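Long-range contacts in alginate lyase (Aplysia kurodai, PDB 5GMT), which is an alginate lyase of polysaccharide lyase family 14 that probably cleaves the polymannuronate parts of alginate by beta-elimination: residues T30-F35 with D45-S50; Y152-T157 with S173-S178; N158-F163 with A226-M231. One frame throughout, in Å; residues are numbered along the deposited sequence.

Contact 1 (T30-F35 with D45-S50)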
ATOM      1  N   THR A  30     -17.361   3.639  12.454  1.00  7.34           N
ATOM      2  CA  THR A  30     -17.609   2.284  12.905  1.00  9.48           C
ATOM      3  C   THR A  30     -17.091   1.265  11.887  1.00  9.19           C
ATOM      4  O   THR A  30     -16.533   0.232  12.260  1.00 10.67           O
ATOM      5  CB  THR A  30     -19.107   2.061  13.184  1.00 12.24           C
ATOM      6  OG1 THR A  30     -19.531   2.984  14.199  1.00 12.60           O
ATOM      7  CG2 THR A  30     -19.349   0.641  13.674  1.00 14.28           C
ATOM      8  N   ILE A  31     -17.261   1.561  10.601  1.00 10.79           N
ATOM      9  CA  ILE A  31     -16.713   0.693   9.553  1.00  9.67           C
ATOM     10  C   ILE A  31     -15.219   0.465   9.777  1.00  8.16           C
ATOM     11  O   ILE A  31     -14.725  -0.659   9.672  1.00  9.10           O
ATOM     12  CB  ILE A  31     -16.945   1.288   8.147  1.00  6.02           C
ATOM     13  CG1 ILE A  31     -18.453   1.330   7.845  1.00  7.83           C
ATOM     14  CG2 ILE A  31     -16.193   0.492   7.075  1.00 10.02           C
ATOM     15  CD1 ILE A  31     -18.812   2.065   6.575  1.00  6.21           C
ATOM     16  N   LEU A  32     -14.515   1.535  10.124  1.00  8.50           N
ATOM     17  CA  LEU A  32     -13.059   1.483  10.245  1.00  9.58           C
ATOM     18  C   LEU A  32     -12.593   1.166  11.664  1.00 12.38           C
ATOM     19  O   LEU A  32     -11.399   1.249  11.950  1.00  8.59           O
ATOM     20  CB  LEU A  32     -12.445   2.815   9.806  1.00  8.79           C
ATOM     21  CG  LEU A  32     -12.762   3.284   8.398  1.00  8.01           C
ATOM     22  CD1 LEU A  32     -12.048   4.610   8.133  1.00  7.22           C
ATOM     23  CD2 LEU A  32     -12.337   2.207   7.405  1.00  7.92           C
ATOM     24  N   GLY A  33     -13.527   0.792  12.537  1.00  9.30           N
ATOM     25  CA  GLY A  33     -13.219   0.636  13.951  1.00  9.74           C
ATOM     26  C   GLY A  33     -12.011  -0.225  14.282  1.00  9.96           C
ATOM     27  O   GLY A  33     -11.152   0.182  15.073  1.00 11.88           O
ATOM     28  N   HIS A  34     -11.924  -1.405  13.676  1.00  8.41           N
ATOM     29  CA  HIS A  34     -10.847  -2.326  14.016  1.00  8.23           C
ATOM     30  C   HIS A  34      -9.526  -1.999  13.310  1.00 10.94           C
ATOM     31  O   HIS A  34      -8.544  -2.700  13.516  1.00  9.63           O
ATOM     32  CB  HIS A  34     -11.247  -3.772  13.717  1.00 10.14           C
ATOM     33  CG  HIS A  34     -10.309  -4.792  14.295  1.00 18.32           C
ATOM     34  ND1 HIS A  34     -10.032  -4.868  15.645  1.00 24.21           N
ATOM     35  CD2 HIS A  34      -9.577  -5.769  13.706  1.00 14.72           C
ATOM     36  CE1 HIS A  34      -9.171  -5.846  15.861  1.00 28.01           C
ATOM     37  NE2 HIS A  34      -8.876  -6.408  14.701  1.00 14.18           N
ATOM     38  N   PHE A  35      -9.485  -0.926  12.517  1.00  8.22           N
ATOM     39  CA  PHE A  35      -8.210  -0.446  11.981  1.00  9.16           C
ATOM     40  C   PHE A  35      -7.536   0.490  12.983  1.00  9.85           C
ATOM     41  O   PHE A  35      -6.378   0.867  12.812  1.00  8.25           O
ATOM     42  CB  PHE A  35      -8.387   0.319  10.659  1.00 10.70           C
ATOM     43  CG  PHE A  35      -8.839  -0.524   9.497  1.00  7.64           C
ATOM     44  CD1 PHE A  35      -7.936  -1.304   8.786  1.00  7.85           C
ATOM     45  CD2 PHE A  35     -10.167  -0.497   9.082  1.00  7.64           C
ATOM     46  CE1 PHE A  35      -8.355  -2.061   7.696  1.00  7.67           C
ATOM     47  CE2 PHE A  35     -10.597  -1.247   7.991  1.00  7.57           C
ATOM     48  CZ  PHE A  35      -9.694  -2.031   7.297  1.00  8.15           C
ATOM     49  N   ASP A  45     -16.746   9.908   1.871  1.00 10.62           N
ATOM     50  CA  ASP A  45     -17.775   9.795   0.829  1.00  9.11           C
ATOM     51  C   ASP A  45     -17.559   8.611  -0.133  1.00 10.08           C
ATOM     52  O   ASP A  45     -18.490   8.212  -0.839  1.00  8.14           O
ATOM     53  CB  ASP A  45     -17.888  11.125   0.049  1.00  8.34           C
ATOM     54  CG  ASP A  45     -16.639  11.453  -0.785  1.00 13.37           C
ATOM     55  OD1 ASP A  45     -16.676  12.449  -1.546  1.00 15.54           O
ATOM     56  OD2 ASP A  45     -15.633  10.725  -0.705  1.00 13.20           O
ATOM     57  N   SER A  46     -16.353   8.042  -0.150  1.00  7.09           N
ATOM     58  CA  SER A  46     -16.056   6.868  -0.973  1.00  6.92           C
ATOM     59  C   SER A  46     -16.144   5.547  -0.214  1.00  6.73           C
ATOM     60  O   SER A  46     -16.039   4.474  -0.812  1.00  7.27           O
ATOM     61  CB  SER A  46     -14.654   6.990  -1.582  1.00  7.35           C
ATOM     62  OG  SER A  46     -14.682   7.782  -2.750  1.00  7.33           O
ATOM     63  N   ILE A  47     -16.342   5.616   1.098  1.00  6.11           N
ATOM     64  CA  ILE A  47     -16.258   4.414   1.924  1.00  7.65           C
ATOM     65  C   ILE A  47     -17.625   3.807   2.213  1.00  6.50           C
ATOM     66  O   ILE A  47     -18.554   4.502   2.641  1.00  9.65           O
ATOM     67  CB  ILE A  47     -15.534   4.711   3.258  1.00  9.43           C
ATOM     68  CG1 ILE A  47     -14.069   5.062   2.963  1.00  7.69           C
ATOM     69  CG2 ILE A  47     -15.635   3.508   4.220  1.00  7.20           C
ATOM     70  CD1 ILE A  47     -13.246   5.428   4.195  1.00 10.38           C
ATOM     71  N   SER A  48     -17.736   2.508   1.963  1.00  5.09           N
ATOM     72  CA  SER A  48     -18.933   1.763   2.319  1.00  8.06           C
ATOM     73  C   SER A  48     -18.555   0.305   2.553  1.00  8.55           C
ATOM     74  O   SER A  48     -17.370  -0.029   2.680  1.00  7.89           O
ATOM     75  CB  SER A  48     -19.994   1.886   1.224  1.00 11.07           C
ATOM     76  OG  SER A  48     -21.242   1.386   1.687  1.00 15.78           O
ATOM     77  N   THR A  49     -19.556  -0.567   2.616  1.00  7.83           N
ATOM     78  CA  THR A  49     -19.312  -1.987   2.853  1.00  8.58           C
ATOM     79  C   THR A  49     -20.183  -2.809   1.918  1.00 10.61           C
ATOM     80  O   THR A  49     -21.239  -2.343   1.493  1.00 10.84           O
ATOM     81  CB  THR A  49     -19.621  -2.390   4.302  1.00  7.26           C
ATOM     82  OG1 THR A  49     -21.036  -2.315   4.518  1.00 12.79           O
ATOM     83  CG2 THR A  49     -18.905  -1.480   5.299  1.00 10.47           C
ATOM     84  N   SER A  50     -19.759  -4.030   1.609  1.00  6.98           N
ATOM     85  CA  SER A  50     -20.488  -4.837   0.637  1.00 12.85           C
ATOM     86  C   SER A  50     -20.128  -6.310   0.739  1.00 13.57           C
ATOM     87  O   SER A  50     -18.965  -6.668   0.952  1.00 10.21           O
ATOM     88  CB  SER A  50     -20.214  -4.331  -0.787  1.00  9.61           C
ATOM     89  OG  SER A  50     -20.891  -5.117  -1.759  1.00 10.22           O
TER
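Ile-31, on the short helix 28-31, packs against Thr-49 and Ile-47 on strand 47-50. The strand belongs to one sheet of the beta-sandwich expected of a concanavalin-clan protein. The contact is small and apolar. Both Ile-31 CD1 and Ile-31 CG2 lie 3.8 Å from Thr-49 CG2, so one methyl meets both branches of the isoleucine. Ile-31 CD1 also reaches the strand backbone, 4.3 Å from Ser-48 CA. Ile-31 CG2 passes Ile-47 CG2 at 4.2 Å, the two side chains running past each other in opposite directions. Leu-32, the next residue, meets Ile-47 differently, tip to tip, with Leu-32 CD1 4.2 Å from Ile-47 CD1. In the next shell, Leu-59 touches both isoleucines from strand 58-63, and Phe-79 packs on Leu-32. Strand 58-63 also holds the backbone of strand 47-50, through Arg-60 with Ser-48 and Ala-58 with Ser-50. The rotation of Thr-49 sorts its two branches. CG2 is turned to Ile-31, while OG1 sits between the backbone N and the carbonyl carbon (chi1 69°), where it is hydrogen-bonded to Arg-57 NH1.

Contact 2 (Y152-T157 with S173-S178)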
ATOM      1  N   TYR A 152       5.509   1.038  -4.921  1.00  7.48           N
ATOM      2  CA  TYR A 152       5.618   2.479  -5.124  1.00  5.49           C
ATOM      3  C   TYR A 152       6.195   3.095  -3.868  1.00  7.51           C
ATOM      4  O   TYR A 152       5.463   3.391  -2.918  1.00  7.15           O
ATOM      5  CB  TYR A 152       4.265   3.086  -5.453  1.00  8.35           C
ATOM      6  CG  TYR A 152       4.301   4.560  -5.776  1.00  5.87           C
ATOM      7  CD1 TYR A 152       5.029   5.034  -6.861  1.00 10.64           C
ATOM      8  CD2 TYR A 152       3.578   5.475  -5.014  1.00  6.16           C
ATOM      9  CE1 TYR A 152       5.055   6.390  -7.170  1.00  8.41           C
ATOM     10  CE2 TYR A 152       3.588   6.841  -5.322  1.00  6.75           C
ATOM     11  CZ  TYR A 152       4.332   7.284  -6.402  1.00 10.63           C
ATOM     12  OH  TYR A 152       4.357   8.629  -6.718  1.00 13.33           O
ATOM     13  N   ALA A 153       7.512   3.276  -3.876  1.00  6.43           N
ATOM     14  CA  ALA A 153       8.259   3.503  -2.647  1.00  7.30           C
ATOM     15  C   ALA A 153       8.703   4.950  -2.453  1.00  7.90           C
ATOM     16  O   ALA A 153       9.328   5.546  -3.333  1.00  8.48           O
ATOM     17  CB  ALA A 153       9.477   2.583  -2.616  1.00  7.37           C
ATOM     18  N   TYR A 154       8.356   5.502  -1.296  1.00  8.48           N
ATOM     19  CA  TYR A 154       8.997   6.709  -0.789  1.00  8.25           C
ATOM     20  C   TYR A 154      10.091   6.264   0.170  1.00  7.57           C
ATOM     21  O   TYR A 154       9.813   5.794   1.268  1.00  6.54           O
ATOM     22  CB  TYR A 154       7.986   7.624  -0.088  1.00  9.02           C
ATOM     23  CG  TYR A 154       7.186   8.476  -1.039  1.00  8.50           C
ATOM     24  CD1 TYR A 154       6.312   7.896  -1.958  1.00 11.08           C
ATOM     25  CD2 TYR A 154       7.302   9.859  -1.022  1.00 10.32           C
ATOM     26  CE1 TYR A 154       5.583   8.672  -2.842  1.00  8.97           C
ATOM     27  CE2 TYR A 154       6.570  10.647  -1.904  1.00 13.94           C
ATOM     28  CZ  TYR A 154       5.714  10.053  -2.802  1.00 10.60           C
ATOM     29  OH  TYR A 154       4.985  10.823  -3.683  1.00 15.99           O
ATOM     30  N   ILE A 155      11.342   6.388  -0.259  1.00  7.20           N
ATOM     31  CA  ILE A 155      12.474   5.923   0.527  1.00  7.30           C
ATOM     32  C   ILE A 155      13.570   6.992   0.455  1.00  7.23           C
ATOM     33  O   ILE A 155      13.507   7.871  -0.389  1.00 10.97           O
ATOM     34  CB  ILE A 155      12.986   4.554   0.004  1.00 10.07           C
ATOM     35  CG1 ILE A 155      13.112   4.593  -1.516  1.00  7.96           C
ATOM     36  CG2 ILE A 155      12.023   3.452   0.402  1.00  8.63           C
ATOM     37  CD1 ILE A 155      13.589   3.254  -2.150  1.00 10.02           C
ATOM     38  N   PRO A 156      14.551   6.944   1.366  1.00 10.93           N
ATOM     39  CA  PRO A 156      15.609   7.968   1.384  1.00 12.99           C
ATOM     40  C   PRO A 156      16.342   8.140   0.046  1.00 13.28           C
ATOM     41  O   PRO A 156      16.443   7.216  -0.757  1.00  9.48           O
ATOM     42  CB  PRO A 156      16.565   7.454   2.464  1.00 11.70           C
ATOM     43  CG  PRO A 156      15.670   6.725   3.416  1.00 12.24           C
ATOM     44  CD  PRO A 156      14.605   6.069   2.552  1.00  8.45           C
ATOM     45  N   THR A 157      16.864   9.338  -0.194  1.00 15.93           N
ATOM     46  CA  THR A 157      17.532   9.586  -1.463  1.00 14.90           C
ATOM     47  C   THR A 157      18.866   8.847  -1.588  1.00 10.79           C
ATOM     48  O   THR A 157      19.348   8.634  -2.691  1.00 14.97           O
ATOM     49  CB  THR A 157      17.771  11.098  -1.685  1.00 18.47           C
ATOM     50  OG1 THR A 157      18.634  11.603  -0.666  1.00 26.31           O
ATOM     51  CG2 THR A 157      16.450  11.853  -1.627  1.00 25.46           C
ATOM     52  N   SER A 173      12.356  11.930  -9.345  1.00 12.14           N
ATOM     53  CA  SER A 173      13.125  12.897  -8.597  1.00 11.23           C
ATOM     54  C   SER A 173      12.393  13.390  -7.358  1.00 12.52           C
ATOM     55  O   SER A 173      13.037  13.791  -6.387  1.00 15.37           O
ATOM     56  CB  SER A 173      13.470  14.082  -9.490  1.00 10.89           C
ATOM     57  OG  SER A 173      12.290  14.630 -10.039  1.00 10.19           O
ATOM     58  N   THR A 174      11.059  13.380  -7.405  1.00 10.68           N
ATOM     59  CA  THR A 174      10.246  13.980  -6.353  1.00 12.15           C
ATOM     60  C   THR A 174       9.200  13.015  -5.788  1.00 11.82           C
ATOM     61  O   THR A 174       8.975  12.979  -4.585  1.00 14.10           O
ATOM     62  CB  THR A 174       9.510  15.252  -6.863  1.00 19.84           C
ATOM     63  OG1 THR A 174      10.465  16.237  -7.283  1.00 22.71           O
ATOM     64  CG2 THR A 174       8.625  15.836  -5.770  1.00 21.19           C
ATOM     65  N   TYR A 175       8.571  12.250  -6.669  1.00 12.46           N
ATOM     66  CA  TYR A 175       7.508  11.324  -6.273  1.00 12.22           C
ATOM     67  C   TYR A 175       8.077   9.959  -5.927  1.00  8.53           C
ATOM     68  O   TYR A 175       9.285   9.803  -5.796  1.00 10.20           O
ATOM     69  CB  TYR A 175       6.478  11.205  -7.388  1.00 13.63           C
ATOM     70  CG  TYR A 175       5.931  12.546  -7.790  1.00 20.97           C
ATOM     71  CD1 TYR A 175       5.535  13.462  -6.828  1.00 24.55           C
ATOM     72  CD2 TYR A 175       5.839  12.909  -9.122  1.00 23.44           C
ATOM     73  CE1 TYR A 175       5.046  14.705  -7.184  1.00 29.29           C
ATOM     74  CE2 TYR A 175       5.351  14.143  -9.489  1.00 26.63           C
ATOM     75  CZ  TYR A 175       4.960  15.038  -8.516  1.00 22.03           C
ATOM     76  OH  TYR A 175       4.469  16.271  -8.882  1.00 41.27           O
ATOM     77  N   GLY A 176       7.204   8.970  -5.763  1.00  8.25           N
ATOM     78  CA  GLY A 176       7.664   7.653  -5.367  1.00  8.43           C
ATOM     79  C   GLY A 176       8.504   6.959  -6.424  1.00  9.83           C
ATOM     80  O   GLY A 176       8.416   7.290  -7.610  1.00  9.78           O
ATOM     81  N   GLN A 177       9.335   6.012  -5.988  1.00  7.52           N
ATOM     82  CA  GLN A 177      10.098   5.178  -6.908  1.00  9.34           C
ATOM     83  C   GLN A 177       9.238   3.994  -7.333  1.00  8.27           C
ATOM     84  O   GLN A 177       8.580   3.377  -6.501  1.00  9.59           O
ATOM     85  CB  GLN A 177      11.396   4.690  -6.251  1.00  7.94           C
ATOM     86  CG  GLN A 177      12.134   5.767  -5.476  1.00  8.93           C
ATOM     87  CD  GLN A 177      12.472   6.953  -6.355  1.00  9.27           C
ATOM     88  OE1 GLN A 177      13.035   6.789  -7.440  1.00 11.50           O
ATOM     89  NE2 GLN A 177      12.101   8.144  -5.910  1.00 11.07           N
ATOM     90  N   SER A 178       9.217   3.689  -8.625  1.00  8.42           N
ATOM     91  CA  SER A 178       8.482   2.519  -9.103  1.00  8.28           C
ATOM     92  C   SER A 178       9.419   1.330  -9.142  1.00  8.17           C
ATOM     93  O   SER A 178      10.396   1.332  -9.893  1.00 10.15           O
ATOM     94  CB  SER A 178       7.878   2.766 -10.490  1.00  8.18           C
ATOM     95  OG  SER A 178       6.887   3.771 -10.417  1.00 10.68           O
TER
HETATM   96  O   HOH W   1      11.419   8.387  -2.853  1.00 10.53           O
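Tyr-152 lays one face of its ring on Gly-176 CA, just before strand 177-179, which pairs antiparallel with strand 149-154 in one sheet of the probable beta-sandwich. Its CG is anti to the backbone N (chi1 -176°), which carries the ring along the neighbouring chain instead of straight off the sheet. Tyr-152 CE1 comes to 3.4 Å from Gly-176 CA. At the far end Tyr-152 OH accepts a hydrogen bond from Gly-176 N (3.0 Å, 152°). Tyr-154 also approaches this glycine, with Tyr-154 CE1 3.4 Å from Gly-176 N. The two rings are not stacked: Tyr-152 CE2 lies in the plane of the Tyr-154 ring, at its edge. Tyr-175 lies beside Tyr-152 and points the same way, while its own ring stacks on His-172. A leucine in place of Tyr-152 would probably leave Gly-176 N without its hydroxyl partner and open a gap over the glycine. Next to the rings, Ala-153 and Gln-177 form a hydrogen-bonded pair, with Ala-153 N to Gln-177 O 2.8 Å and Gln-177 N to Ala-153 O 2.7 Å. The Gln-177 chain bends at chi2, and its NE2 bonds His-172 O. A water joins the two segments there, accepting from Gln-177 NE2 at 3.1 Å and from Ile-155 N at 3.3 Å.

Contact 3 (N158-F163 with A226-M231)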
ATOM      1  N   ASN A 158      19.461   8.442  -0.469  1.00 13.97           N
ATOM      2  CA  ASN A 158      20.771   7.795  -0.547  1.00 17.07           C
ATOM      3  C   ASN A 158      20.662   6.272  -0.722  1.00 13.66           C
ATOM      4  O   ASN A 158      20.973   5.493   0.174  1.00 13.81           O
ATOM      5  CB  ASN A 158      21.632   8.144   0.680  1.00 11.94           C
ATOM      6  CG  ASN A 158      21.012   7.714   1.990  1.00 15.49           C
ATOM      7  OD1 ASN A 158      19.805   7.813   2.186  1.00 16.65           O
ATOM      8  ND2 ASN A 158      21.852   7.240   2.915  1.00 15.82           N
ATOM      9  N   GLN A 159      20.236   5.852  -1.904  1.00 10.37           N
ATOM     10  CA  GLN A 159      20.170   4.434  -2.210  1.00 10.46           C
ATOM     11  C   GLN A 159      21.531   3.958  -2.703  1.00 12.97           C
ATOM     12  O   GLN A 159      22.455   4.755  -2.845  1.00 15.34           O
ATOM     13  CB  GLN A 159      19.084   4.165  -3.256  1.00 11.80           C
ATOM     14  CG  GLN A 159      17.695   4.538  -2.785  1.00 12.13           C
ATOM     15  CD  GLN A 159      17.250   3.726  -1.571  1.00 11.77           C
ATOM     16  OE1 GLN A 159      17.447   2.508  -1.511  1.00 10.63           O
ATOM     17  NE2 GLN A 159      16.654   4.397  -0.603  1.00  8.96           N
ATOM     18  N   GLU A 160      21.649   2.662  -2.968  1.00 12.86           N
ATOM     19  CA  GLU A 160      22.916   2.079  -3.413  1.00 16.21           C
ATOM     20  C   GLU A 160      23.387   2.694  -4.722  1.00 15.11           C
ATOM     21  O   GLU A 160      22.585   3.238  -5.481  1.00 11.11           O
ATOM     22  CB  GLU A 160      22.773   0.567  -3.576  1.00 14.00           C
ATOM     23  CG  GLU A 160      21.732   0.178  -4.612  1.00 11.67           C
ATOM     24  CD  GLU A 160      21.797  -1.284  -5.009  1.00 10.33           C
ATOM     25  OE1 GLU A 160      22.654  -2.028  -4.477  1.00 14.18           O
ATOM     26  OE2 GLU A 160      20.987  -1.686  -5.862  1.00 11.29           O
ATOM     27  N   SER A 161      24.691   2.619  -4.988  1.00 16.73           N
ATOM     28  CA  SER A 161      25.207   3.122  -6.257  1.00 17.95           C
ATOM     29  C   SER A 161      24.486   2.462  -7.435  1.00 16.59           C
ATOM     30  O   SER A 161      24.227   1.258  -7.422  1.00 18.42           O
ATOM     31  CB  SER A 161      26.718   2.890  -6.364  1.00 20.76           C
ATOM     32  OG  SER A 161      27.395   3.567  -5.325  1.00 31.17           O
ATOM     33  N   GLY A 162      24.131   3.266  -8.431  1.00 16.05           N
ATOM     34  CA  GLY A 162      23.485   2.757  -9.630  1.00 17.25           C
ATOM     35  C   GLY A 162      21.997   2.455  -9.499  1.00 14.05           C
ATOM     36  O   GLY A 162      21.401   1.929 -10.437  1.00 14.82           O
ATOM     37  N   PHE A 163      21.401   2.797  -8.358  1.00 12.85           N
ATOM     38  CA  PHE A 163      19.988   2.487  -8.078  1.00 12.08           C
ATOM     39  C   PHE A 163      19.042   2.883  -9.207  1.00 16.35           C
ATOM     40  O   PHE A 163      18.208   2.083  -9.639  1.00 12.58           O
ATOM     41  CB  PHE A 163      19.543   3.175  -6.780  1.00 11.68           C
ATOM     42  CG  PHE A 163      18.083   2.978  -6.448  1.00 12.71           C
ATOM     43  CD1 PHE A 163      17.663   1.858  -5.738  1.00 11.06           C
ATOM     44  CD2 PHE A 163      17.133   3.926  -6.824  1.00 14.58           C
ATOM     45  CE1 PHE A 163      16.314   1.678  -5.421  1.00 11.27           C
ATOM     46  CE2 PHE A 163      15.785   3.754  -6.511  1.00 15.01           C
ATOM     47  CZ  PHE A 163      15.379   2.626  -5.806  1.00 12.14           C
ATOM     48  N   ALA A 226      12.167  -6.827  -4.395  1.00  9.93           N
ATOM     49  CA  ALA A 226      13.054  -5.669  -4.455  1.00 10.18           C
ATOM     50  C   ALA A 226      14.125  -5.799  -3.382  1.00 10.25           C
ATOM     51  O   ALA A 226      13.838  -5.644  -2.201  1.00  8.14           O
ATOM     52  CB  ALA A 226      12.267  -4.373  -4.257  1.00  9.34           C
ATOM     53  N   ASN A 227      15.363  -6.084  -3.750  1.00 10.05           N
ATOM     54  CA  ASN A 227      16.341  -6.119  -2.680  1.00  9.74           C
ATOM     55  C   ASN A 227      17.320  -4.966  -2.775  1.00  8.26           C
ATOM     56  O   ASN A 227      17.159  -4.077  -3.619  1.00  7.38           O
ATOM     57  CB  ASN A 227      17.059  -7.465  -2.626  1.00 18.03           C
ATOM     58  CG  ASN A 227      17.701  -7.844  -3.909  1.00 19.22           C
ATOM     59  OD1 ASN A 227      18.242  -6.999  -4.636  1.00 19.87           O
ATOM     60  ND2 ASN A 227      17.654  -9.143  -4.213  1.00 19.78           N
ATOM     61  N   HIS A 228      18.278  -4.963  -1.857  1.00  5.86           N
ATOM     62  CA  HIS A 228      19.267  -3.898  -1.753  1.00  7.92           C
ATOM     63  C   HIS A 228      18.634  -2.515  -1.647  1.00  8.39           C
ATOM     64  O   HIS A 228      18.987  -1.590  -2.392  1.00  7.69           O
ATOM     65  CB  HIS A 228      20.219  -3.983  -2.937  1.00  8.60           C
ATOM     66  CG  HIS A 228      20.940  -5.293  -3.012  1.00  9.35           C
ATOM     67  ND1 HIS A 228      21.262  -5.904  -4.202  1.00  9.38           N
ATOM     68  CD2 HIS A 228      21.365  -6.131  -2.033  1.00 10.28           C
ATOM     69  CE1 HIS A 228      21.876  -7.052  -3.957  1.00  9.28           C
ATOM     70  NE2 HIS A 228      21.953  -7.212  -2.650  1.00  7.12           N
ATOM     71  N   LEU A 229      17.706  -2.390  -0.698  1.00  7.24           N
ATOM     72  CA  LEU A 229      17.021  -1.134  -0.415  1.00  8.94           C
ATOM     73  C   LEU A 229      17.456  -0.505   0.895  1.00  7.92           C
ATOM     74  O   LEU A 229      17.798  -1.206   1.848  1.00  8.35           O
ATOM     75  CB  LEU A 229      15.510  -1.349  -0.343  1.00  6.32           C
ATOM     76  CG  LEU A 229      14.834  -1.875  -1.601  1.00  6.29           C
ATOM     77  CD1 LEU A 229      13.319  -1.899  -1.368  1.00  9.25           C
ATOM     78  CD2 LEU A 229      15.198  -1.051  -2.836  1.00  8.67           C
ATOM     79  N   ARG A 230      17.424   0.821   0.933  1.00  6.15           N
ATOM     80  CA  ARG A 230      17.571   1.562   2.174  1.00  5.58           C
ATOM     81  C   ARG A 230      16.236   2.223   2.516  1.00  6.88           C
ATOM     82  O   ARG A 230      15.688   2.967   1.693  1.00  8.96           O
ATOM     83  CB  ARG A 230      18.674   2.620   2.041  1.00  8.17           C
ATOM     84  CG  ARG A 230      18.700   3.590   3.191  1.00 10.67           C
ATOM     85  CD  ARG A 230      19.955   4.421   3.176  1.00 20.56           C
ATOM     86  NE  ARG A 230      21.111   3.646   3.599  1.00 19.72           N
ATOM     87  CZ  ARG A 230      22.262   3.582   2.935  1.00 18.29           C
ATOM     88  NH1 ARG A 230      22.428   4.251   1.810  1.00 22.89           N
ATOM     89  NH2 ARG A 230      23.258   2.853   3.414  1.00 16.23           N
ATOM     90  N   MET A 231      15.701   1.928   3.703  1.00  7.23           N
ATOM     91  CA  MET A 231      14.456   2.538   4.162  1.00  8.36           C
ATOM     92  C   MET A 231      14.715   3.604   5.220  1.00  7.62           C
ATOM     93  O   MET A 231      13.926   4.533   5.391  1.00  5.80           O
ATOM     94  CB  MET A 231      13.504   1.486   4.740  1.00  8.56           C
ATOM     95  CG  MET A 231      12.910   0.533   3.717  1.00 10.36           C
ATOM     96  SD  MET A 231      14.080  -0.769   3.300  1.00  8.44           S
ATOM     97  CE  MET A 231      12.942  -2.043   2.714  1.00  9.36           C
TER
HETATM   98  O   HOH W   2      19.297   0.979  -2.500  1.00 14.11           O
HETATM   99  O   HOH W   3      21.096  -4.374  -6.396  1.00 13.54           O
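Gln-159 OE1 is gripped by two donors, Arg-230 N and a water. The bond from Arg-230 N is 3.0 Å long and nearly straight (167°), and it meets a lone pair of Gln-159 OE1 in the amide plane. The other end of the amide answers it: Gln-159 NE2 donates to Arg-230 O at 2.9 Å and 176°. The amide thus pairs with both backbone polar groups of one residue, as a strand neighbour might. A bend at chi2 brings it there, and Pro-156 O takes a further bond from NE2, which helps fix its rotation. The same water donates to His-228 O and accepts from Glu-160 N.

Gln-159 CG rests over the centre of the Phe-163 ring, 3.9 Å above its plane. At the edge of that ring Phe-163 CE1 meets Leu-229 CD2 at 3.9 Å. The Arg-230 guanidinium lies nearly parallel to the Asn-158 side-chain amide (planes 17° apart), with NH1 toward the main-chain Asn-158 O, though the modelled distance is doubtfully short. Asn-158 ND2 bonds Asn-233 OD1. A second water donates to Glu-160 OE2, its oxygen 2.7 Å from that atom, and also bonds His-228 ND1. Glu-160 also forms a salt bridge with Arg-166, which would probably stabilise its negative charge.

A type II turn, Glu-160 to Phe-163, shapes the loop between strands 149-154 and 169-170 of one sheet. The loop packs on residues 228-230, where the chain of strand 222-229, in the other sheet, turns a corner. There His-228 and Leu-229 form a G1 beta bulge opposite Gly-208 of strand 208-216.

How the contacts relate
Contacts 2 and 3 adjoin, with centres 11 Å apart. Residues 152-157 run straight into 158-163, and the segments of the two contacts alternate along the chain. They also touch in space: Pro-156 CD lies 3.3 Å from Met-231 O, and Ile-155 CD1 is 4.1 Å from Phe-163 CZ. Contact 2 joins strand 149-154 to strand 177-179 within one sheet, and contact 3 sets the following loop against strand 222-229 of the other. Contact 1 lies across the chain's centre from both. Its centre is about 29 Å from that of contact 2 and about 36 Å from that of contact 3. Even so, strands 47-50 and 222-229 put contacts 1 and 3 on the same sheet.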